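Local coordinates for uncharacterized protein (Actinomyces odontolyticus, PDB 4MJG) that is of unknown function, belongs to the DUF4853 family and is probably a lipoprotein in its natural form, at residues 63-68 / 149-154; 17-22 / 137-142. All blocks are in the same frame, centred on the assembly; numbering follows the deposited sequence.

Overall arrangement
The two contacts share the long connection that follows strand 127-133: its part 149-154 packs on strand 62-73 in interaction 1, and its part 137-142 meets the start of helix 18-24 in interaction 2. Both are partly buried. Interaction 1, centred about 10 Å from the centre of the chain, is the more interior, half its touching residues buried and none exposed, and is mostly aromatic and apolar, with one side-chain hydrogen bond. Interaction 2, centred about 18 Å from the centre of the chain, includes the exposed Asn140 and Lys141 and is more polar. Ile18 and Tyr21 also touch Tyr63, Val65 and Phe149, tying the two together, and Tyr63 OH lies 2.6 Å from Pro142 O.

Interaction 1: residues 63-68 / 149-154; sequences YRVVGY and FVLPSV. With SO4 (sulfate ion), chain C.
Tyr63 and Phe149 open a contact in which the two segments run nearly the same way, their end-to-end directions 14° apart, with CA atoms still 9.9 Å apart from Tyr63 to Phe149, so side chains span the gap. Strand 62-73 sits inside a large antiparallel sheet, and residues 149-154 are an irregular connection laid along it, leading into helix 154-157. At the first end the rings form a T-shaped pair: the CE2 edge of Phe149 points at the middle of the Tyr63 face, centroids 4.7 Å apart and planes at 76°. In Tyr63, chi1 carries the ring toward Phe149 and chi2 (-71°) turns its face to it, while its hydroxyl is hydrogen-bonded to Pro142 and Asp145. Ile18 of helix 18-24 packs against both side chains. Midway the contact thins to Val65 CG2 against Leu151 CD2, at 4.2 Å. Arg64 takes no part across the segments; its guanidinium meets a sulfate, probably from the crystallisation liquor, edge-on, NH1 donating to O2 and NH2 to O4, and Cys136 N and Arg15 also bind that ion. At the other end Tyr68 reaches over to the start of the helix, where Ser153 is the N-cap, its OG weakly bonded to Glu156 N. Val154 CG2 lies over one face of the Tyr68 ring, toward its rim, and the two side chains meet at about a right angle. Pro152 O takes the edge of that ring: Tyr68 OH donates to it at 3.0 Å, in the carbonyl plane and on a lone pair.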
ATOM      1  N   TYR A  63     -14.246  -9.568  -0.155  1.00 53.08           N
ATOM      2  CA  TYR A  63     -13.552  -8.612  -0.992  1.00 53.25           C
ATOM      3  C   TYR A  63     -12.226  -8.197  -0.372  1.00 56.27           C
ATOM      4  O   TYR A  63     -12.082  -8.128   0.852  1.00 58.33           O
ATOM      5  CB  TYR A  63     -14.412  -7.375  -1.213  1.00 54.29           C
ATOM      6  CG  TYR A  63     -15.578  -7.589  -2.142  1.00 52.94           C
ATOM      7  CD1 TYR A  63     -15.378  -7.769  -3.505  1.00 54.60           C
ATOM      8  CD2 TYR A  63     -16.880  -7.589  -1.665  1.00 55.22           C
ATOM      9  CE1 TYR A  63     -16.447  -7.952  -4.368  1.00 54.63           C
ATOM     10  CE2 TYR A  63     -17.955  -7.769  -2.519  1.00 58.88           C
ATOM     11  CZ  TYR A  63     -17.731  -7.950  -3.871  1.00 57.44           C
ATOM     12  OH  TYR A  63     -18.788  -8.124  -4.731  1.00 64.43           O
ATOM     13  N   ARG A  64     -11.274  -7.904  -1.250  1.00 52.22           N
ATOM     14  CA  ARG A  64      -9.927  -7.525  -0.880  1.00 54.84           C
ATOM     15  C   ARG A  64      -9.656  -6.161  -1.492  1.00 51.87           C
ATOM     16  O   ARG A  64     -10.149  -5.866  -2.575  1.00 48.13           O
ATOM     17  CB  ARG A  64      -8.960  -8.545  -1.470  1.00 59.39           C
ATOM     18  CG  ARG A  64      -7.527  -8.391  -1.026  1.00 59.65           C
ATOM     19  CD  ARG A  64      -6.604  -9.292  -1.834  1.00 62.06           C
ATOM     20  NE  ARG A  64      -7.034 -10.690  -1.839  1.00 62.79           N
ATOM     21  CZ  ARG A  64      -6.928 -11.528  -0.809  1.00 59.89           C
ATOM     22  NH1 ARG A  64      -6.421 -11.130   0.357  1.00 59.03           N
ATOM     23  NH2 ARG A  64      -7.353 -12.778  -0.940  1.00 56.91           N
ATOM     24  N   VAL A  65      -8.865  -5.336  -0.820  1.00 51.89           N
ATOM     25  CA  VAL A  65      -8.524  -4.023  -1.370  1.00 54.06           C
ATOM     26  C   VAL A  65      -7.012  -3.857  -1.561  1.00 57.35           C
ATOM     27  O   VAL A  65      -6.227  -3.900  -0.603  1.00 50.21           O
ATOM     28  CB  VAL A  65      -9.139  -2.859  -0.549  1.00 49.90           C
ATOM     29  CG1 VAL A  65      -8.688  -2.876   0.904  1.00 55.96           C
ATOM     30  CG2 VAL A  65      -8.816  -1.520  -1.192  1.00 49.19           C
ATOM     31  N   VAL A  66      -6.625  -3.697  -2.826  1.00 54.90           N
ATOM     32  CA  VAL A  66      -5.275  -3.306  -3.196  1.00 49.29           C
ATOM     33  C   VAL A  66      -5.255  -1.784  -3.197  1.00 49.30           C
ATOM     34  O   VAL A  66      -6.073  -1.154  -3.868  1.00 57.03           O
ATOM     35  CB  VAL A  66      -4.902  -3.823  -4.604  1.00 48.30           C
ATOM     36  CG1 VAL A  66      -3.550  -3.281  -5.042  1.00 44.03           C
ATOM     37  CG2 VAL A  66      -4.917  -5.348  -4.642  1.00 48.49           C
ATOM     38  N   GLY A  67      -4.331  -1.192  -2.452  1.00 46.14           N
ATOM     39  CA  GLY A  67      -4.280   0.267  -2.316  1.00 47.53           C
ATOM     40  C   GLY A  67      -3.513   0.946  -3.431  1.00 48.93           C
ATOM     41  O   GLY A  67      -3.171   0.324  -4.442  1.00 47.22           O
ATOM     42  N   TYR A  68      -3.245   2.237  -3.247  1.00 50.10           N
ATOM     43  CA  TYR A  68      -2.407   2.984  -4.179  1.00 45.53           C
ATOM     44  C   TYR A  68      -1.035   2.362  -4.216  1.00 47.84           C
ATOM     45  O   TYR A  68      -0.570   1.800  -3.222  1.00 59.73           O
ATOM     46  CB  TYR A  68      -2.273   4.444  -3.753  1.00 49.73           C
ATOM     47  CG  TYR A  68      -3.459   5.302  -4.118  1.00 49.66           C
ATOM     48  CD1 TYR A  68      -3.518   5.967  -5.340  1.00 49.40           C
ATOM     49  CD2 TYR A  68      -4.511   5.463  -3.235  1.00 48.74           C
ATOM     50  CE1 TYR A  68      -4.598   6.759  -5.677  1.00 47.74           C
ATOM     51  CE2 TYR A  68      -5.592   6.248  -3.561  1.00 53.32           C
ATOM     52  CZ  TYR A  68      -5.630   6.893  -4.786  1.00 51.13           C
ATOM     53  OH  TYR A  68      -6.709   7.669  -5.105  1.00 53.71           O
ATOM     54  N   PHE A 149     -17.805  -0.663  -4.996  1.00 60.36           N
ATOM     55  CA  PHE A 149     -17.296   0.100  -3.850  1.00 56.56           C
ATOM     56  C   PHE A 149     -16.527   1.341  -4.256  1.00 55.01           C
ATOM     57  O   PHE A 149     -15.573   1.254  -5.019  1.00 54.52           O
ATOM     58  CB  PHE A 149     -16.372  -0.771  -3.011  1.00 57.35           C
ATOM     59  CG  PHE A 149     -16.999  -2.053  -2.561  1.00 64.11           C
ATOM     60  CD1 PHE A 149     -17.951  -2.056  -1.554  1.00 63.56           C
ATOM     61  CD2 PHE A 149     -16.637  -3.257  -3.145  1.00 63.24           C
ATOM     62  CE1 PHE A 149     -18.529  -3.236  -1.137  1.00 65.52           C
ATOM     63  CE2 PHE A 149     -17.211  -4.441  -2.733  1.00 64.04           C
ATOM     64  CZ  PHE A 149     -18.158  -4.432  -1.726  1.00 67.11           C
ATOM     65  N   VAL A 150     -16.940   2.492  -3.732  1.00 60.20           N
ATOM     66  CA  VAL A 150     -16.207   3.737  -3.948  1.00 62.63           C
ATOM     67  C   VAL A 150     -14.869   3.650  -3.237  1.00 59.22           C
ATOM     68  O   VAL A 150     -14.776   3.067  -2.161  1.00 56.75           O
ATOM     69  CB  VAL A 150     -16.965   4.987  -3.434  1.00 67.44           C
ATOM     70  CG1 VAL A 150     -18.291   5.137  -4.159  1.00 71.51           C
ATOM     71  CG2 VAL A 150     -17.173   4.942  -1.920  1.00 70.64           C
ATOM     72  N   LEU A 151     -13.848   4.246  -3.844  1.00 60.41           N
ATOM     73  CA  LEU A 151     -12.502   4.259  -3.284  1.00 56.15           C
ATOM     74  C   LEU A 151     -12.062   5.692  -3.020  1.00 54.40           C
ATOM     75  O   LEU A 151     -12.521   6.615  -3.687  1.00 58.51           O
ATOM     76  CB  LEU A 151     -11.539   3.589  -4.255  1.00 55.11           C
ATOM     77  CG  LEU A 151     -11.741   2.080  -4.398  1.00 52.14           C
ATOM     78  CD1 LEU A 151     -11.175   1.574  -5.711  1.00 52.77           C
ATOM     79  CD2 LEU A 151     -11.125   1.352  -3.217  1.00 56.91           C
ATOM     80  N   PRO A 152     -11.171   5.888  -2.041  1.00 57.75           N
ATOM     81  CA  PRO A 152     -10.842   7.249  -1.652  1.00 59.16           C
ATOM     82  C   PRO A 152     -10.001   7.943  -2.702  1.00 63.05           C
ATOM     83  O   PRO A 152      -9.164   7.308  -3.343  1.00 62.56           O
ATOM     84  CB  PRO A 152     -10.038   7.061  -0.365  1.00 59.39           C
ATOM     85  CG  PRO A 152      -9.395   5.733  -0.521  1.00 58.18           C
ATOM     86  CD  PRO A 152     -10.323   4.894  -1.355  1.00 55.91           C
ATOM     87  N   SER A 153     -10.237   9.242  -2.874  1.00 73.04           N
ATOM     88  CA  SER A 153      -9.370  10.082  -3.687  1.00 68.19           C
ATOM     89  C   SER A 153      -7.981  10.078  -3.071  1.00 66.86           C
ATOM     90  O   SER A 153      -7.816   9.794  -1.883  1.00 70.79           O
ATOM     91  CB  SER A 153      -9.900  11.514  -3.733  1.00 71.07           C
ATOM     92  OG  SER A 153      -9.986  12.054  -2.424  1.00 77.23           O
ATOM     93  N   VAL A 154      -6.981  10.411  -3.870  1.00 63.98           N
ATOM     94  CA  VAL A 154      -5.619  10.495  -3.368  1.00 65.04           C
ATOM     95  C   VAL A 154      -5.483  11.591  -2.299  1.00 67.99           C
ATOM     96  O   VAL A 154      -4.569  11.550  -1.477  1.00 67.13           O
ATOM     97  CB  VAL A 154      -4.617  10.715  -4.516  1.00 67.88           C
ATOM     98  CG1 VAL A 154      -4.703  12.139  -5.044  1.00 70.96           C
ATOM     99  CG2 VAL A 154      -3.205  10.383  -4.059  1.00 69.65           C
TER
HETATM  100  S   SO4 C 301      -6.453 -13.675   3.063  1.00 78.71           S
HETATM  101  O1  SO4 C 301      -7.261 -12.892   4.028  1.00 67.28           O
HETATM  102  O2  SO4 C 301      -5.241 -12.925   2.658  1.00 60.42           O
HETATM  103  O3  SO4 C 301      -6.029 -14.937   3.710  1.00 94.46           O
HETATM  104  O4  SO4 C 301      -7.282 -13.981   1.877  1.00 61.29           O

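Interaction 2: residues 17-22 / 137-142; sequences SIEEYI and LPTNKP
Ile18 N, in the first turn of helix 18-24, donates to Pro138 O at 3.2 Å, fixing the helix start against the irregular segment 137-142; the closest CA pairs are Ser17 with Thr139 and Ile18 with Leu137. That bond runs nearly along the C=O axis, and the same oxygen receives a CA-H...O contact from Ser17. Ser17 is the N-cap: its OG, between the backbone N and the carbonyl carbon (chi1 76°), accepts from Glu20 N at 3.2 Å. Next to these polar contacts Leu137 CD1 touches both Ile18 CD1 and the CB and CG of Tyr21, 3.4 Å from Tyr21 CB, the leucine crossing each side chain at about a right angle. Ile18 CG2 leans on Thr139 CB, 3.8 Å away. On the outer side Thr139 OG1, anti to its backbone nitrogen at chi1 -174°, works in two directions: it donates to Glu19 OE1 at 3.2 Å, meeting it from above the carboxylate plane, and accepts from Lys141 N. The carboxylate also lies against the Lys141 chain, with OE2 close to CE, but NZ stays 4.2 Å from OE2, beyond a salt bridge, so any attraction is probably modest. Replacing Glu19 with an alanine would probably leave Thr139 OG1 without its acceptor and the lysine chain without the carboxylate it lies along. The pieces add up to two familiar capping and turn motifs side by side in the contact: a serine N-cap opening helix 18-24 and an ST turn at Thr139, joined by the Glu19-Thr139 bond.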
ATOM      1  N   SER A  17     -15.857  -4.729   7.822  1.00 63.80           N
ATOM      2  CA  SER A  17     -16.326  -4.878   6.449  1.00 58.23           C
ATOM      3  C   SER A  17     -15.393  -4.159   5.484  1.00 55.57           C
ATOM      4  O   SER A  17     -14.698  -3.213   5.858  1.00 58.40           O
ATOM      5  CB  SER A  17     -17.746  -4.331   6.289  1.00 56.87           C
ATOM      6  OG  SER A  17     -17.738  -2.915   6.255  1.00 60.70           O
ATOM      7  N   ILE A  18     -15.391  -4.621   4.238  1.00 53.81           N
ATOM      8  CA  ILE A  18     -14.620  -3.991   3.167  1.00 55.64           C
ATOM      9  C   ILE A  18     -14.819  -2.473   3.124  1.00 57.49           C
ATOM     10  O   ILE A  18     -13.857  -1.723   2.955  1.00 64.68           O
ATOM     11  CB  ILE A  18     -14.960  -4.621   1.788  1.00 58.08           C
ATOM     12  CG1 ILE A  18     -14.118  -3.997   0.666  1.00 55.43           C
ATOM     13  CG2 ILE A  18     -16.446  -4.501   1.465  1.00 61.89           C
ATOM     14  CD1 ILE A  18     -12.631  -4.249   0.795  1.00 55.78           C
ATOM     15  N   GLU A  19     -16.061  -2.030   3.303  1.00 61.58           N
ATOM     16  CA  GLU A  19     -16.390  -0.607   3.247  1.00 64.70           C
ATOM     17  C   GLU A  19     -15.806   0.159   4.432  1.00 64.56           C
ATOM     18  O   GLU A  19     -15.345   1.291   4.273  1.00 64.75           O
ATOM     19  CB  GLU A  19     -17.907  -0.422   3.197  1.00 72.40           C
ATOM     20  CG  GLU A  19     -18.553  -0.973   1.931  1.00 79.55           C
ATOM     21  CD  GLU A  19     -19.802  -1.789   2.218  1.00 93.85           C
ATOM     22  OE1 GLU A  19     -19.686  -2.851   2.880  1.00 87.71           O
ATOM     23  OE2 GLU A  19     -20.896  -1.369   1.776  1.00 88.96           O
ATOM     24  N   GLU A  20     -15.835  -0.460   5.611  1.00 63.93           N
ATOM     25  CA  GLU A  20     -15.245   0.129   6.814  1.00 67.84           C
ATOM     26  C   GLU A  20     -13.736   0.229   6.664  1.00 64.93           C
ATOM     27  O   GLU A  20     -13.120   1.200   7.117  1.00 72.42           O
ATOM     28  CB  GLU A  20     -15.592  -0.723   8.043  1.00 71.70           C
ATOM     29  CG  GLU A  20     -15.014  -0.239   9.373  1.00 74.57           C
ATOM     30  CD  GLU A  20     -15.728   0.973   9.947  1.00 71.59           C
ATOM     31  OE1 GLU A  20     -16.631   1.527   9.287  1.00 65.07           O
ATOM     32  OE2 GLU A  20     -15.376   1.377  11.077  1.00 78.48           O
ATOM     33  N   TYR A  21     -13.148  -0.780   6.026  1.00 59.16           N
ATOM     34  CA  TYR A  21     -11.705  -0.833   5.827  1.00 64.50           C
ATOM     35  C   TYR A  21     -11.251   0.245   4.850  1.00 61.24           C
ATOM     36  O   TYR A  21     -10.274   0.961   5.101  1.00 71.08           O
ATOM     37  CB  TYR A  21     -11.306  -2.203   5.302  1.00 62.62           C
ATOM     38  CG  TYR A  21      -9.831  -2.510   5.403  1.00 64.94           C
ATOM     39  CD1 TYR A  21      -8.955  -2.187   4.373  1.00 64.26           C
ATOM     40  CD2 TYR A  21      -9.319  -3.159   6.518  1.00 70.20           C
ATOM     41  CE1 TYR A  21      -7.604  -2.491   4.458  1.00 71.02           C
ATOM     42  CE2 TYR A  21      -7.971  -3.470   6.614  1.00 69.28           C
ATOM     43  CZ  TYR A  21      -7.116  -3.134   5.587  1.00 68.64           C
ATOM     44  OH  TYR A  21      -5.783  -3.456   5.692  1.00 74.38           O
ATOM     45  N   ILE A  22     -11.971   0.355   3.739  1.00 55.33           N
ATOM     46  CA  ILE A  22     -11.709   1.398   2.752  1.00 58.46           C
ATOM     47  C   ILE A  22     -11.813   2.784   3.392  1.00 60.34           C
ATOM     48  O   ILE A  22     -10.957   3.652   3.179  1.00 61.29           O
ATOM     49  CB  ILE A  22     -12.685   1.282   1.561  1.00 52.43           C
ATOM     50  CG1 ILE A  22     -12.298   0.075   0.697  1.00 51.84           C
ATOM     51  CG2 ILE A  22     -12.669   2.549   0.722  1.00 51.22           C
ATOM     52  CD1 ILE A  22     -13.332  -0.317  -0.334  1.00 52.45           C
ATOM     53  N   LEU A 137     -11.924  -9.525   3.240  1.00 55.18           N
ATOM     54  CA  LEU A 137     -12.857  -8.895   4.171  1.00 55.14           C
ATOM     55  C   LEU A 137     -14.305  -9.271   3.866  1.00 55.35           C
ATOM     56  O   LEU A 137     -14.686  -9.378   2.704  1.00 52.81           O
ATOM     57  CB  LEU A 137     -12.698  -7.374   4.117  1.00 56.76           C
ATOM     58  CG  LEU A 137     -11.290  -6.875   4.447  1.00 60.16           C
ATOM     59  CD1 LEU A 137     -11.118  -5.415   4.059  1.00 62.19           C
ATOM     60  CD2 LEU A 137     -10.979  -7.081   5.920  1.00 66.09           C
ATOM     61  N   PRO A 138     -15.124  -9.463   4.915  1.00 59.15           N
ATOM     62  CA  PRO A 138     -16.529  -9.791   4.711  1.00 59.64           C
ATOM     63  C   PRO A 138     -17.353  -8.572   4.321  1.00 59.32           C
ATOM     64  O   PRO A 138     -16.868  -7.445   4.406  1.00 63.25           O
ATOM     65  CB  PRO A 138     -16.960 -10.302   6.081  1.00 60.44           C
ATOM     66  CG  PRO A 138     -16.120  -9.525   7.033  1.00 62.82           C
ATOM     67  CD  PRO A 138     -14.797  -9.335   6.347  1.00 60.12           C
ATOM     68  N   THR A 139     -18.587  -8.810   3.889  1.00 63.37           N
ATOM     69  CA  THR A 139     -19.531  -7.737   3.590  1.00 66.96           C
ATOM     70  C   THR A 139     -20.957  -8.270   3.496  1.00 73.96           C
ATOM     71  O   THR A 139     -21.174  -9.438   3.179  1.00 75.93           O
ATOM     72  CB  THR A 139     -19.187  -7.020   2.267  1.00 65.09           C
ATOM     73  OG1 THR A 139     -20.056  -5.891   2.096  1.00 71.89           O
ATOM     74  CG2 THR A 139     -19.320  -7.967   1.072  1.00 60.46           C
ATOM     75  N   ASN A 140     -21.921  -7.396   3.762  1.00 84.41           N
ATOM     76  CA  ASN A 140     -23.333  -7.713   3.558  1.00 87.51           C
ATOM     77  C   ASN A 140     -23.799  -7.382   2.133  1.00 82.92           C
ATOM     78  O   ASN A 140     -24.969  -7.567   1.801  1.00 89.62           O
ATOM     79  CB  ASN A 140     -24.201  -6.978   4.586  1.00 94.20           C
ATOM     80  CG  ASN A 140     -24.128  -5.462   4.451  1.00111.40           C
ATOM     81  OD1 ASN A 140     -23.346  -4.921   3.664  1.00123.63           O
ATOM     82  ND2 ASN A 140     -24.944  -4.767   5.234  1.00117.36           N
ATOM     83  N   LYS A 141     -22.881  -6.891   1.303  1.00 80.13           N
ATOM     84  CA  LYS A 141     -23.194  -6.487  -0.066  1.00 80.26           C
ATOM     85  C   LYS A 141     -22.995  -7.655  -1.024  1.00 70.98           C
ATOM     86  O   LYS A 141     -22.372  -8.651  -0.658  1.00 68.66           O
ATOM     87  CB  LYS A 141     -22.303  -5.313  -0.490  1.00 86.28           C
ATOM     88  CG  LYS A 141     -22.350  -4.104   0.436  1.00 88.38           C
ATOM     89  CD  LYS A 141     -23.737  -3.489   0.513  1.00 91.03           C
ATOM     90  CE  LYS A 141     -23.728  -2.224   1.353  1.00 95.13           C
ATOM     91  NZ  LYS A 141     -25.100  -1.761   1.696  1.00106.37           N
ATOM     92  N   PRO A 142     -23.530  -7.544  -2.256  1.00 73.90           N
ATOM     93  CA  PRO A 142     -23.375  -8.619  -3.237  1.00 75.06           C
ATOM     94  C   PRO A 142     -21.924  -8.970  -3.525  1.00 75.87           C
ATOM     95  O   PRO A 142     -21.076  -8.084  -3.583  1.00 79.30           O
ATOM     96  CB  PRO A 142     -24.033  -8.043  -4.494  1.00 72.68           C
ATOM     97  CG  PRO A 142     -25.053  -7.102  -3.975  1.00 75.01           C
ATOM     98  CD  PRO A 142     -24.440  -6.492  -2.748  1.00 75.43           C
TER